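Local structure of cycloalternan-forming enzyme (Listeria monocytogenes serovar 1/2a, 5F7U) at residues T116-V121 and Q237-F242; T357-K362 and Y704-A709; D730-D735 and E760-E765. The protein belongs to glycoside hydrolase family 31, with a TIM barrel flanked by several β domains, and carries bound glycans and magnesium ions. The protein carries 1 engineered substitution. All blocks are in the same frame, centred on the assembly; numbering follows the deposited sequence.

Overall arrangement
The three contacts share no secondary-structure element and follow one another along the chain. Contact 1 is a surface contact between two strands of the N-terminal β region, its centre about 32 Å from that of the chain; contact 2, its centre about 14 Å from the chain centre, is buried within the TIM-barrel domain; contact 3 is largely buried in the C-terminal β domain, though it includes an exposed asparagine. A tyrosine hydroxyl takes part in each: through water to a glutamine in contact 1, to a main-chain carbonyl in contact 2, to a carboxylate in contact 3. Contact 2 adds apolar side-chain contacts of a leucine with the tyrosine and an alanine. Contacts 2 and 3 approach to about 13 Å between nearest atoms.

Contact 1: residues T116-V121 and Q237-F242; sequences TDWEYV and QYQNNF
The side-chain oxygen of Q239 is gripped twice: N241 ND2 donates to Q239 OE1 at 2.9 Å in a nearly straight bond (176° at the hydrogen), and a water donates to it as well. The same water lies 2.9 Å from Y120 OH, so Q239 and Y120 are joined through it across the contact. With the amide oxygen fixed in this way, the nitrogen is turned onto W118: Q239 NE2 sits 3.1 Å above the indole plane, over its centre, and the amide stands almost upright on the ring (planes 86° apart). The chi1 of Q239 (69°) sets its CG between the backbone N and the carbonyl carbon, from where the extended chain carries the amide nitrogen over the W118 ring, with Q239 CD at the edge of the Y120 ring. The methylene part of Q239 also touches the six-membered ring, CG lying 3.6 Å from W118 CZ3. Farther along the indole, Q237 CB packs on W118 CH2 at 3.7 Å and Q237 OE1 approaches CZ2, while Q237 NE2 is held by D324. No backbone bond joins the two strands; their axes, 8.9 Å apart, run the same way but inclined. Both are neighbours of strand 214-229 in an antiparallel β arrangement, and their side chains meet across it, strand 235-243 belonging to the galactose mutarotase-like domain of family 31.

Contact 2: residues T357-K362 and Y704-A709; sequences TTLLPK and YIYTAA
Y706, on helix 702-715, lies against the loop that leads into the first strand (367-369) of the family 31 TIM barrel, and its side chain meets L359 to K362. The polar part is one hydrogen bond: Y706 OH donates to the main-chain oxygen of L360 at 2.7 Å. L360 O lies at the edge of the ring, in its plane, and the hydroxyl meets it at a C=O...O angle of 136°, somewhat tilted from the carbonyl plane. The bond ties the buried phenol to the loop backbone. A CH-pi contact covers one face of the same ring: K362 CB stands 3.9 Å from the centroid of the Y706 ring, only 7° off the normal, with K362 CA nearer the rim. The apolar part belongs to L359, whose CG is anti to the backbone N (chi1 -178°); its CD1 reaches Y706 CE1 at 3.9 Å and A709 CB at 4.2 Å. Y627 and Y841 also touch L359. The lysine chain runs on along the tyrosine and bends at chi3, its side chain passing about 6 Å from a bound magnesium ion; on the way K362 CD packs 3.7 Å from Y706 CD2.

Contact 3: residues D730-D735 and E760-E765; sequences DVNARD and EVYLPE
A notably short hydrogen bond, 2.5 Å from Y762 OH to D730 OD2, pins an Asx turn to strand 758-763 in the C-terminal β domain of this family 31 protein. The hydroxyl is received on the syn lone pair of OD2. That oxygen lies at the ring edge, in the plane of the phenol, while the carboxylate as a whole is turned 89° from the ring. The two side chains approach from opposite directions. OD2 has a second donor, a water that in turn accepts from the backbone N of E765 and so extends the link past P764. The other carboxylate oxygen closes the turn: N732 N donates to D730 OD1 at 2.9 Å, on the anti side. A main-chain bond, A733 N to D730 O, adds to the turn. Three donors thus hold the carboxylate, which is consistent with a charged aspartate. The turn also brings N732 over the tyrosine. M723 of helix 723-726 touches both A733 and P764, and Q739 binds the carbonyl of Y762. Over one face of the phenol, N732 CB stands 3.6 Å from the Y762 ring centroid in a CH-pi contact, 16° off the ring normal.

Contact 1: residues T116-V121 and Q237-F242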
ATOM      1  N   THR A 116     -23.638 -12.283  29.163  1.00 17.34           N
ATOM      2  CA  THR A 116     -23.637 -10.855  28.894  1.00 17.77           C
ATOM      3  C   THR A 116     -24.862 -10.386  28.107  1.00 18.37           C
ATOM      4  O   THR A 116     -25.584 -11.191  27.507  1.00 18.13           O
ATOM      5  CB  THR A 116     -22.380 -10.496  28.080  1.00 17.48           C
ATOM      6  OG1 THR A 116     -22.337 -11.333  26.913  1.00 16.56           O
ATOM      7  CG2 THR A 116     -21.104 -10.726  28.912  1.00 17.07           C
ATOM      8  N   ASP A 117     -25.090  -9.075  28.128  1.00 18.22           N
ATOM      9  CA  ASP A 117     -26.001  -8.431  27.195  1.00 18.63           C
ATOM     10  C   ASP A 117     -25.536  -7.007  26.950  1.00 17.67           C
ATOM     11  O   ASP A 117     -24.709  -6.479  27.702  1.00 17.22           O
ATOM     12  CB  ASP A 117     -27.468  -8.470  27.700  1.00 20.11           C
ATOM     13  CG  ASP A 117     -28.493  -8.467  26.555  1.00 21.05           C
ATOM     14  OD1 ASP A 117     -28.161  -8.152  25.390  1.00 20.85           O
ATOM     15  OD2 ASP A 117     -29.669  -8.784  26.835  1.00 22.77           O
ATOM     16  N   TRP A 118     -26.045  -6.409  25.875  1.00 17.61           N
ATOM     17  CA  TRP A 118     -25.684  -5.043  25.495  1.00 17.04           C
ATOM     18  C   TRP A 118     -26.301  -3.989  26.402  1.00 17.27           C
ATOM     19  O   TRP A 118     -27.474  -4.085  26.786  1.00 17.72           O
ATOM     20  CB  TRP A 118     -26.056  -4.791  24.021  1.00 16.93           C
ATOM     21  CG  TRP A 118     -25.150  -5.538  23.089  1.00 17.02           C
ATOM     22  CD1 TRP A 118     -25.400  -6.738  22.473  1.00 17.43           C
ATOM     23  CD2 TRP A 118     -23.833  -5.157  22.709  1.00 16.47           C
ATOM     24  NE1 TRP A 118     -24.307  -7.118  21.716  1.00 17.18           N
ATOM     25  CE2 TRP A 118     -23.325  -6.177  21.859  1.00 16.55           C
ATOM     26  CE3 TRP A 118     -23.010  -4.062  23.029  1.00 15.75           C
ATOM     27  CZ2 TRP A 118     -22.048  -6.115  21.290  1.00 16.24           C
ATOM     28  CZ3 TRP A 118     -21.718  -4.002  22.472  1.00 15.38           C
ATOM     29  CH2 TRP A 118     -21.259  -5.029  21.602  1.00 15.77           C
ATOM     30  N   GLU A 119     -25.484  -2.989  26.738  1.00 16.93           N
ATOM     31  CA  GLU A 119     -25.933  -1.762  27.399  1.00 17.32           C
ATOM     32  C   GLU A 119     -25.450  -0.623  26.516  1.00 16.82           C
ATOM     33  O   GLU A 119     -24.348  -0.700  25.946  1.00 16.35           O
ATOM     34  CB  GLU A 119     -25.315  -1.632  28.782  1.00 17.48           C
ATOM     35  CG  GLU A 119     -25.721  -2.746  29.745  1.00 18.29           C
ATOM     36  CD  GLU A 119     -25.076  -2.636  31.115  1.00 18.43           C
ATOM     37  OE1 GLU A 119     -24.151  -1.811  31.327  1.00 18.18           O
ATOM     38  OE2 GLU A 119     -25.498  -3.409  31.995  1.00 19.18           O
ATOM     39  N   TYR A 120     -26.273   0.410  26.367  1.00 17.37           N
ATOM     40  CA  TYR A 120     -25.938   1.524  25.480  1.00 17.45           C
ATOM     41  C   TYR A 120     -26.021   2.829  26.227  1.00 17.32           C
ATOM     42  O   TYR A 120     -26.676   2.913  27.244  1.00 17.63           O
ATOM     43  CB  TYR A 120     -26.878   1.585  24.271  1.00 18.50           C
ATOM     44  CG  TYR A 120     -26.869   0.349  23.403  1.00 19.16           C
ATOM     45  CD1 TYR A 120     -25.958   0.237  22.342  1.00 19.09           C
ATOM     46  CD2 TYR A 120     -27.785  -0.702  23.622  1.00 20.53           C
ATOM     47  CE1 TYR A 120     -25.942  -0.889  21.525  1.00 19.75           C
ATOM     48  CE2 TYR A 120     -27.769  -1.839  22.816  1.00 20.83           C
ATOM     49  CZ  TYR A 120     -26.848  -1.914  21.772  1.00 20.59           C
ATOM     50  OH  TYR A 120     -26.827  -3.031  20.963  1.00 22.04           O
ATOM     51  N   VAL A 121     -25.323   3.837  25.718  1.00 17.15           N
ATOM     52  CA  VAL A 121     -25.469   5.201  26.222  1.00 17.60           C
ATOM     53  C   VAL A 121     -26.906   5.637  25.933  1.00 18.82           C
ATOM     54  O   VAL A 121     -27.401   5.454  24.811  1.00 18.98           O
ATOM     55  CB  VAL A 121     -24.454   6.167  25.551  1.00 17.22           C
ATOM     56  CG1 VAL A 121     -24.756   7.608  25.917  1.00 17.79           C
ATOM     57  CG2 VAL A 121     -23.029   5.815  25.961  1.00 16.84           C
ATOM     58  N   GLN A 237     -17.164  -6.777  24.708  1.00 15.29           N
ATOM     59  CA  GLN A 237     -17.187  -6.128  23.389  1.00 14.93           C
ATOM     60  C   GLN A 237     -17.675  -4.697  23.498  1.00 14.35           C
ATOM     61  O   GLN A 237     -18.375  -4.354  24.452  1.00 14.26           O
ATOM     62  CB  GLN A 237     -18.115  -6.872  22.417  1.00 15.71           C
ATOM     63  CG  GLN A 237     -17.590  -8.182  21.834  1.00 17.31           C
ATOM     64  CD  GLN A 237     -18.424  -8.685  20.668  1.00 18.27           C
ATOM     65  OE1 GLN A 237     -19.660  -8.512  20.642  1.00 18.11           O
ATOM     66  NE2 GLN A 237     -17.757  -9.323  19.696  1.00 18.96           N
ATOM     67  N   TYR A 238     -17.301  -3.873  22.510  1.00 13.63           N
ATOM     68  CA  TYR A 238     -17.824  -2.525  22.358  1.00 13.63           C
ATOM     69  C   TYR A 238     -18.403  -2.378  20.970  1.00 13.25           C
ATOM     70  O   TYR A 238     -17.983  -3.069  20.050  1.00 13.31           O
ATOM     71  CB  TYR A 238     -16.690  -1.504  22.433  1.00 13.59           C
ATOM     72  CG  TYR A 238     -16.170  -1.210  23.804  1.00 14.13           C
ATOM     73  CD1 TYR A 238     -16.904  -0.398  24.679  1.00 14.53           C
ATOM     74  CD2 TYR A 238     -14.919  -1.696  24.221  1.00 14.46           C
ATOM     75  CE1 TYR A 238     -16.418  -0.087  25.944  1.00 15.68           C
ATOM     76  CE2 TYR A 238     -14.426  -1.394  25.501  1.00 15.32           C
ATOM     77  CZ  TYR A 238     -15.176  -0.593  26.351  1.00 15.79           C
ATOM     78  OH  TYR A 238     -14.704  -0.266  27.612  1.00 17.07           O
ATOM     79  N   GLN A 239     -19.341  -1.453  20.807  1.00 13.40           N
ATOM     80  CA  GLN A 239     -19.767  -1.081  19.443  1.00 13.33           C
ATOM     81  C   GLN A 239     -20.144   0.386  19.361  1.00 13.47           C
ATOM     82  O   GLN A 239     -20.525   1.001  20.367  1.00 13.34           O
ATOM     83  CB  GLN A 239     -20.947  -1.954  18.966  1.00 14.05           C
ATOM     84  CG  GLN A 239     -22.261  -1.690  19.701  1.00 15.52           C
ATOM     85  CD  GLN A 239     -23.387  -2.512  19.108  1.00 16.66           C
ATOM     86  OE1 GLN A 239     -23.942  -2.166  18.065  1.00 17.68           O
ATOM     87  NE2 GLN A 239     -23.711  -3.623  19.749  1.00 17.45           N
ATOM     88  N   ASN A 240     -20.021   0.935  18.154  1.00 13.07           N
ATOM     89  CA  ASN A 240     -20.727   2.159  17.801  1.00 13.66           C
ATOM     90  C   ASN A 240     -21.278   2.027  16.373  1.00 13.64           C
ATOM     91  O   ASN A 240     -20.828   1.168  15.593  1.00 13.26           O
ATOM     92  CB  ASN A 240     -19.853   3.408  17.975  1.00 14.09           C
ATOM     93  CG  ASN A 240     -20.688   4.669  18.252  1.00 15.19           C
ATOM     94  OD1 ASN A 240     -21.925   4.638  18.193  1.00 15.70           O
ATOM     95  ND2 ASN A 240     -20.022   5.771  18.559  1.00 15.78           N
ATOM     96  N   ASN A 241     -22.281   2.842  16.071  1.00 14.14           N
ATOM     97  CA  ASN A 241     -23.041   2.748  14.834  1.00 14.60           C
ATOM     98  C   ASN A 241     -23.229   4.124  14.271  1.00 15.10           C
ATOM     99  O   ASN A 241     -23.532   5.061  15.010  1.00 15.74           O
ATOM    100  CB  ASN A 241     -24.419   2.119  15.110  1.00 15.56           C
ATOM    101  CG  ASN A 241     -24.301   0.695  15.638  1.00 15.58           C
ATOM    102  OD1 ASN A 241     -24.313  -0.264  14.864  1.00 15.76           O
ATOM    103  ND2 ASN A 241     -24.149   0.554  16.953  1.00 15.71           N
ATOM    104  N   PHE A 242     -23.062   4.232  12.954  1.00 14.87           N
ATOM    105  CA  PHE A 242     -22.968   5.512  12.254  1.00 15.51           C
ATOM    106  C   PHE A 242     -23.865   5.527  11.025  1.00 16.17           C
ATOM    107  O   PHE A 242     -24.121   4.475  10.436  1.00 15.73           O
ATOM    108  CB  PHE A 242     -21.502   5.755  11.858  1.00 14.99           C
ATOM    109  CG  PHE A 242     -20.552   5.744  13.038  1.00 14.67           C
ATOM    110  CD1 PHE A 242     -20.308   6.925  13.762  1.00 15.76           C
ATOM    111  CD2 PHE A 242     -19.919   4.564  13.449  1.00 13.87           C
ATOM    112  CE1 PHE A 242     -19.445   6.927  14.859  1.00 15.65           C
ATOM    113  CE2 PHE A 242     -19.057   4.561  14.556  1.00 13.71           C
ATOM    114  CZ  PHE A 242     -18.822   5.746  15.253  1.00 14.64           C
TER
HETATM  115  O   HOH W   1     -26.846  -2.173  18.239  1.00 27.51           O

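Contact 2: residues T357-K362 and Y704-A709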
ATOM      1  N   THR A 357       6.223   6.221   8.582  1.00 13.75           N
ATOM      2  CA  THR A 357       7.104   5.362   7.821  1.00 13.36           C
ATOM      3  C   THR A 357       8.556   5.773   8.065  1.00 13.46           C
ATOM      4  O   THR A 357       8.873   6.957   8.070  1.00 13.84           O
ATOM      5  CB  THR A 357       6.778   5.495   6.322  1.00 13.18           C
ATOM      6  OG1 THR A 357       5.548   4.809   6.075  1.00 12.57           O
ATOM      7  CG2 THR A 357       7.833   4.857   5.456  1.00 13.07           C
ATOM      8  N   THR A 358       9.432   4.788   8.259  1.00 13.29           N
ATOM      9  CA  THR A 358      10.871   5.075   8.367  1.00 13.64           C
ATOM     10  C   THR A 358      11.497   5.098   6.974  1.00 13.39           C
ATOM     11  O   THR A 358      11.434   4.098   6.259  1.00 12.92           O
ATOM     12  CB  THR A 358      11.571   4.000   9.226  1.00 14.00           C
ATOM     13  OG1 THR A 358      10.967   3.985  10.521  1.00 14.28           O
ATOM     14  CG2 THR A 358      13.080   4.286   9.366  1.00 14.55           C
ATOM     15  N   LEU A 359      12.108   6.217   6.606  1.00 13.88           N
ATOM     16  CA  LEU A 359      12.816   6.278   5.310  1.00 13.98           C
ATOM     17  C   LEU A 359      13.843   5.165   5.173  1.00 14.33           C
ATOM     18  O   LEU A 359      14.706   4.983   6.041  1.00 15.23           O
ATOM     19  CB  LEU A 359      13.492   7.643   5.100  1.00 14.39           C
ATOM     20  CG  LEU A 359      14.214   7.811   3.752  1.00 14.43           C
ATOM     21  CD1 LEU A 359      13.267   7.706   2.556  1.00 14.24           C
ATOM     22  CD2 LEU A 359      14.961   9.141   3.759  1.00 15.17           C
ATOM     23  N   LEU A 360      13.763   4.435   4.067  1.00 14.10           N
ATOM     24  CA  LEU A 360      14.735   3.387   3.751  1.00 14.25           C
ATOM     25  C   LEU A 360      15.801   3.925   2.808  1.00 14.72           C
ATOM     26  O   LEU A 360      15.536   4.902   2.112  1.00 14.82           O
ATOM     27  CB  LEU A 360      13.997   2.216   3.087  1.00 13.87           C
ATOM     28  CG  LEU A 360      12.945   1.499   3.960  1.00 13.60           C
ATOM     29  CD1 LEU A 360      12.329   0.386   3.141  1.00 13.22           C
ATOM     30  CD2 LEU A 360      13.508   0.936   5.275  1.00 13.95           C
ATOM     31  N   PRO A 361      16.998   3.294   2.774  1.00 15.36           N
ATOM     32  CA  PRO A 361      17.997   3.715   1.783  1.00 15.71           C
ATOM     33  C   PRO A 361      17.521   3.567   0.358  1.00 15.33           C
ATOM     34  O   PRO A 361      16.621   2.765   0.076  1.00 14.74           O
ATOM     35  CB  PRO A 361      19.207   2.810   2.035  1.00 16.27           C
ATOM     36  CG  PRO A 361      18.814   1.837   3.052  1.00 16.47           C
ATOM     37  CD  PRO A 361      17.476   2.179   3.620  1.00 15.71           C
ATOM     38  N   LYS A 362      18.126   4.353  -0.537  1.00 15.61           N
ATOM     39  CA  LYS A 362      17.746   4.327  -1.942  1.00 15.78           C
ATOM     40  C   LYS A 362      17.803   2.950  -2.584  1.00 15.27           C
ATOM     41  O   LYS A 362      16.995   2.638  -3.458  1.00 14.85           O
ATOM     42  CB  LYS A 362      18.607   5.307  -2.733  1.00 16.95           C
ATOM     43  CG  LYS A 362      18.065   5.554  -4.137  1.00 17.87           C
ATOM     44  CD  LYS A 362      18.504   6.935  -4.596  1.00 19.58           C
ATOM     45  CE  LYS A 362      19.639   6.902  -5.551  1.00 21.27           C
ATOM     46  NZ  LYS A 362      19.894   8.382  -5.788  1.00 21.96           N
ATOM     47  N   TYR A 704      12.995  10.908  -8.646  1.00 14.11           N
ATOM     48  CA  TYR A 704      11.587  11.217  -8.382  1.00 13.95           C
ATOM     49  C   TYR A 704      10.991  10.214  -7.393  1.00 13.34           C
ATOM     50  O   TYR A 704      10.324  10.607  -6.426  1.00 13.19           O
ATOM     51  CB  TYR A 704      10.815  11.190  -9.710  1.00 14.15           C
ATOM     52  CG  TYR A 704       9.302  11.265  -9.621  1.00 14.24           C
ATOM     53  CD1 TYR A 704       8.657  12.500  -9.548  1.00 14.58           C
ATOM     54  CD2 TYR A 704       8.515  10.096  -9.641  1.00 14.17           C
ATOM     55  CE1 TYR A 704       7.270  12.587  -9.493  1.00 14.81           C
ATOM     56  CE2 TYR A 704       7.112  10.162  -9.545  1.00 14.21           C
ATOM     57  CZ  TYR A 704       6.506  11.411  -9.493  1.00 14.37           C
ATOM     58  OH  TYR A 704       5.129  11.524  -9.420  1.00 14.51           O
ATOM     59  N   ILE A 705      11.223   8.925  -7.655  1.00 12.90           N
ATOM     60  CA  ILE A 705      10.721   7.848  -6.785  1.00 12.72           C
ATOM     61  C   ILE A 705      11.250   7.993  -5.360  1.00 12.93           C
ATOM     62  O   ILE A 705      10.490   7.881  -4.389  1.00 12.30           O
ATOM     63  CB  ILE A 705      11.066   6.456  -7.371  1.00 12.65           C
ATOM     64  CG1 ILE A 705      10.291   6.247  -8.695  1.00 12.39           C
ATOM     65  CG2 ILE A 705      10.808   5.327  -6.351  1.00 12.64           C
ATOM     66  CD1 ILE A 705      10.732   5.005  -9.469  1.00 12.50           C
ATOM     67  N   TYR A 706      12.542   8.288  -5.234  1.00 13.48           N
ATOM     68  CA  TYR A 706      13.121   8.365  -3.900  1.00 13.92           C
ATOM     69  C   TYR A 706      12.690   9.629  -3.172  1.00 14.37           C
ATOM     70  O   TYR A 706      12.514   9.616  -1.952  1.00 14.54           O
ATOM     71  CB  TYR A 706      14.645   8.222  -3.945  1.00 14.28           C
ATOM     72  CG  TYR A 706      15.250   7.890  -2.597  1.00 14.52           C
ATOM     73  CD1 TYR A 706      14.744   6.826  -1.811  1.00 14.38           C
ATOM     74  CD2 TYR A 706      16.307   8.640  -2.083  1.00 14.98           C
ATOM     75  CE1 TYR A 706      15.283   6.524  -0.577  1.00 14.67           C
ATOM     76  CE2 TYR A 706      16.874   8.331  -0.845  1.00 15.37           C
ATOM     77  CZ  TYR A 706      16.356   7.284  -0.093  1.00 15.12           C
ATOM     78  OH  TYR A 706      16.916   7.003   1.136  1.00 15.40           O
ATOM     79  N   THR A 707      12.493  10.725  -3.916  1.00 14.20           N
ATOM     80  CA  THR A 707      11.911  11.914  -3.287  1.00 14.38           C
ATOM     81  C   THR A 707      10.508  11.591  -2.773  1.00 13.99           C
ATOM     82  O   THR A 707      10.127  12.039  -1.684  1.00 14.27           O
ATOM     83  CB  THR A 707      11.895  13.123  -4.247  1.00 14.72           C
ATOM     84  OG1 THR A 707      13.238  13.427  -4.620  1.00 15.02           O
ATOM     85  CG2 THR A 707      11.299  14.380  -3.580  1.00 15.04           C
ATOM     86  N   ALA A 708       9.746  10.819  -3.547  1.00 13.68           N
ATOM     87  CA  ALA A 708       8.409  10.406  -3.080  1.00 13.38           C
ATOM     88  C   ALA A 708       8.501   9.529  -1.829  1.00 13.69           C
ATOM     89  O   ALA A 708       7.673   9.655  -0.925  1.00 13.94           O
ATOM     90  CB  ALA A 708       7.626   9.696  -4.180  1.00 12.86           C
ATOM     91  N   ALA A 709       9.518   8.677  -1.762  1.00 13.79           N
ATOM     92  CA  ALA A 709       9.729   7.843  -0.569  1.00 14.25           C
ATOM     93  C   ALA A 709       9.967   8.716   0.679  1.00 15.11           C
ATOM     94  O   ALA A 709       9.414   8.451   1.753  1.00 15.10           O
ATOM     95  CB  ALA A 709      10.891   6.882  -0.788  1.00 14.21           C
TER

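Contact 3: residues D730-D735 and E760-E765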
ATOM      1  N   ASP A 730     -14.444  13.596  -6.832  1.00 17.09           N
ATOM      2  CA  ASP A 730     -14.641  13.171  -8.214  1.00 16.73           C
ATOM      3  C   ASP A 730     -15.376  11.842  -8.265  1.00 16.20           C
ATOM      4  O   ASP A 730     -14.802  10.796  -7.961  1.00 15.71           O
ATOM      5  CB  ASP A 730     -13.303  13.083  -8.937  1.00 16.84           C
ATOM      6  CG  ASP A 730     -13.459  12.893 -10.447  1.00 17.10           C
ATOM      7  OD1 ASP A 730     -14.413  12.205 -10.894  1.00 17.84           O
ATOM      8  OD2 ASP A 730     -12.608  13.421 -11.186  1.00 16.90           O
ATOM      9  N   VAL A 731     -16.638  11.894  -8.690  1.00 16.07           N
ATOM     10  CA  VAL A 731     -17.491  10.692  -8.698  1.00 16.29           C
ATOM     11  C   VAL A 731     -16.935   9.545  -9.548  1.00 16.03           C
ATOM     12  O   VAL A 731     -17.231   8.367  -9.285  1.00 16.40           O
ATOM     13  CB  VAL A 731     -18.963  11.000  -9.059  1.00 16.65           C
ATOM     14  CG1 VAL A 731     -19.560  11.920  -8.004  1.00 17.41           C
ATOM     15  CG2 VAL A 731     -19.076  11.620 -10.439  1.00 16.88           C
ATOM     16  N   ASN A 732     -16.129   9.881 -10.554  1.00 15.86           N
ATOM     17  CA  ASN A 732     -15.572   8.852 -11.415  1.00 16.07           C
ATOM     18  C   ASN A 732     -14.348   8.162 -10.826  1.00 15.36           C
ATOM     19  O   ASN A 732     -13.924   7.146 -11.341  1.00 14.92           O
ATOM     20  CB  ASN A 732     -15.250   9.399 -12.798  1.00 17.38           C
ATOM     21  CG  ASN A 732     -16.423   9.245 -13.756  1.00 19.00           C
ATOM     22  OD1 ASN A 732     -17.097  10.210 -14.032  1.00 19.34           O
ATOM     23  ND2 ASN A 732     -16.692   7.998 -14.232  1.00 19.33           N
ATOM     24  N   ALA A 733     -13.772   8.757  -9.785  1.00 14.81           N
ATOM     25  CA  ALA A 733     -12.529   8.254  -9.168  1.00 14.59           C
ATOM     26  C   ALA A 733     -12.789   7.229  -8.072  1.00 14.79           C
ATOM     27  O   ALA A 733     -11.859   6.561  -7.632  1.00 14.96           O
ATOM     28  CB  ALA A 733     -11.726   9.416  -8.590  1.00 14.34           C
ATOM     29  N   ARG A 734     -14.043   7.098  -7.659  1.00 15.45           N
ATOM     30  CA  ARG A 734     -14.392   6.439  -6.389  1.00 16.10           C
ATOM     31  C   ARG A 734     -14.020   4.957  -6.325  1.00 16.18           C
ATOM     32  O   ARG A 734     -13.550   4.483  -5.284  1.00 15.85           O
ATOM     33  CB  ARG A 734     -15.883   6.622  -6.073  1.00 17.17           C
ATOM     34  CG  ARG A 734     -16.259   8.064  -5.720  1.00 18.53           C
ATOM     35  CD  ARG A 734     -15.769   8.377  -4.307  1.00 19.59           C
ATOM     36  NE  ARG A 734     -16.022   9.752  -3.890  1.00 21.19           N
ATOM     37  CZ  ARG A 734     -17.107  10.152  -3.227  1.00 22.22           C
ATOM     38  NH1 ARG A 734     -18.082   9.289  -2.905  1.00 23.09           N
ATOM     39  NH2 ARG A 734     -17.215  11.431  -2.865  1.00 23.29           N
ATOM     40  N   ASP A 735     -14.214   4.234  -7.427  1.00 16.29           N
ATOM     41  CA  ASP A 735     -14.073   2.782  -7.367  1.00 17.35           C
ATOM     42  C   ASP A 735     -12.901   2.239  -8.190  1.00 16.03           C
ATOM     43  O   ASP A 735     -12.704   1.019  -8.264  1.00 15.86           O
ATOM     44  CB  ASP A 735     -15.381   2.102  -7.811  1.00 19.49           C
ATOM     45  CG  ASP A 735     -16.571   2.449  -6.916  1.00 22.26           C
ATOM     46  OD1 ASP A 735     -16.467   2.414  -5.675  1.00 24.50           O
ATOM     47  OD2 ASP A 735     -17.642   2.724  -7.464  1.00 24.60           O
ATOM     48  N   GLU A 760      -8.931   1.715 -20.830  1.00 16.15           N
ATOM     49  CA  GLU A 760      -9.652   2.909 -20.365  1.00 16.38           C
ATOM     50  C   GLU A 760      -8.821   3.558 -19.280  1.00 15.55           C
ATOM     51  O   GLU A 760      -8.307   2.857 -18.389  1.00 15.13           O
ATOM     52  CB  GLU A 760     -11.007   2.524 -19.772  1.00 17.80           C
ATOM     53  CG  GLU A 760     -12.055   2.237 -20.821  1.00 20.01           C
ATOM     54  CD  GLU A 760     -13.417   1.890 -20.223  1.00 21.09           C
ATOM     55  OE1 GLU A 760     -13.615   1.949 -18.988  1.00 23.20           O
ATOM     56  OE2 GLU A 760     -14.299   1.539 -21.001  1.00 22.68           O
ATOM     57  N   VAL A 761      -8.644   4.879 -19.369  1.00 14.60           N
ATOM     58  CA  VAL A 761      -7.948   5.627 -18.318  1.00 14.17           C
ATOM     59  C   VAL A 761      -8.834   6.785 -17.902  1.00 14.20           C
ATOM     60  O   VAL A 761      -9.164   7.635 -18.745  1.00 14.59           O
ATOM     61  CB  VAL A 761      -6.585   6.196 -18.779  1.00 14.21           C
ATOM     62  CG1 VAL A 761      -5.858   6.838 -17.587  1.00 13.54           C
ATOM     63  CG2 VAL A 761      -5.706   5.111 -19.401  1.00 13.54           C
ATOM     64  N   TYR A 762      -9.221   6.837 -16.633  1.00 13.84           N
ATOM     65  CA  TYR A 762      -9.994   7.994 -16.199  1.00 14.10           C
ATOM     66  C   TYR A 762      -9.022   9.137 -15.882  1.00 14.11           C
ATOM     67  O   TYR A 762      -8.095   8.957 -15.062  1.00 13.70           O
ATOM     68  CB  TYR A 762     -10.914   7.712 -14.975  1.00 14.09           C
ATOM     69  CG  TYR A 762     -11.544   9.029 -14.552  1.00 14.50           C
ATOM     70  CD1 TYR A 762     -12.495   9.662 -15.375  1.00 14.91           C
ATOM     71  CD2 TYR A 762     -11.095   9.711 -13.409  1.00 14.65           C
ATOM     72  CE1 TYR A 762     -13.025  10.894 -15.039  1.00 15.69           C
ATOM     73  CE2 TYR A 762     -11.619  10.952 -13.060  1.00 15.01           C
ATOM     74  CZ  TYR A 762     -12.570  11.547 -13.888  1.00 15.60           C
ATOM     75  OH  TYR A 762     -13.100  12.779 -13.575  1.00 16.69           O
ATOM     76  N   LEU A 763      -9.218  10.291 -16.537  1.00 14.54           N
ATOM     77  CA  LEU A 763      -8.392  11.458 -16.273  1.00 14.82           C
ATOM     78  C   LEU A 763      -9.173  12.483 -15.475  1.00 15.71           C
ATOM     79  O   LEU A 763     -10.160  13.019 -15.980  1.00 15.34           O
ATOM     80  CB  LEU A 763      -7.888  12.086 -17.580  1.00 14.86           C
ATOM     81  CG  LEU A 763      -7.047  11.173 -18.474  1.00 15.03           C
ATOM     82  CD1 LEU A 763      -6.739  11.923 -19.765  1.00 15.22           C
ATOM     83  CD2 LEU A 763      -5.767  10.695 -17.785  1.00 14.58           C
ATOM     84  N   PRO A 764      -8.730  12.766 -14.237  1.00 16.28           N
ATOM     85  CA  PRO A 764      -9.355  13.848 -13.473  1.00 17.33           C
ATOM     86  C   PRO A 764      -9.152  15.202 -14.138  1.00 18.64           C
ATOM     87  O   PRO A 764      -8.338  15.339 -15.052  1.00 17.56           O
ATOM     88  CB  PRO A 764      -8.606  13.825 -12.140  1.00 17.03           C
ATOM     89  CG  PRO A 764      -8.040  12.450 -12.051  1.00 16.79           C
ATOM     90  CD  PRO A 764      -7.643  12.131 -13.472  1.00 16.20           C
ATOM     91  N   GLU A 765      -9.910  16.199 -13.680  1.00 21.00           N
ATOM     92  CA  GLU A 765      -9.880  17.517 -14.312  1.00 23.17           C
ATOM     93  C   GLU A 765      -8.444  18.066 -14.286  1.00 22.42           C
ATOM     94  O   GLU A 765      -7.703  17.801 -13.361  1.00 22.52           O
ATOM     95  CB  GLU A 765     -10.903  18.458 -13.662  1.00 26.95           C
ATOM     96  CG  GLU A 765     -11.913  18.946 -14.697  1.00 31.82           C
ATOM     97  CD  GLU A 765     -13.281  19.295 -14.142  1.00 36.78           C
ATOM     98  OE1 GLU A 765     -13.421  20.386 -13.539  1.00 38.90           O
ATOM     99  OE2 GLU A 765     -14.232  18.493 -14.348  1.00 39.90           O
TER
HETATM  100  O   HOH W   2     -11.402  15.845 -11.323  1.00 25.55           O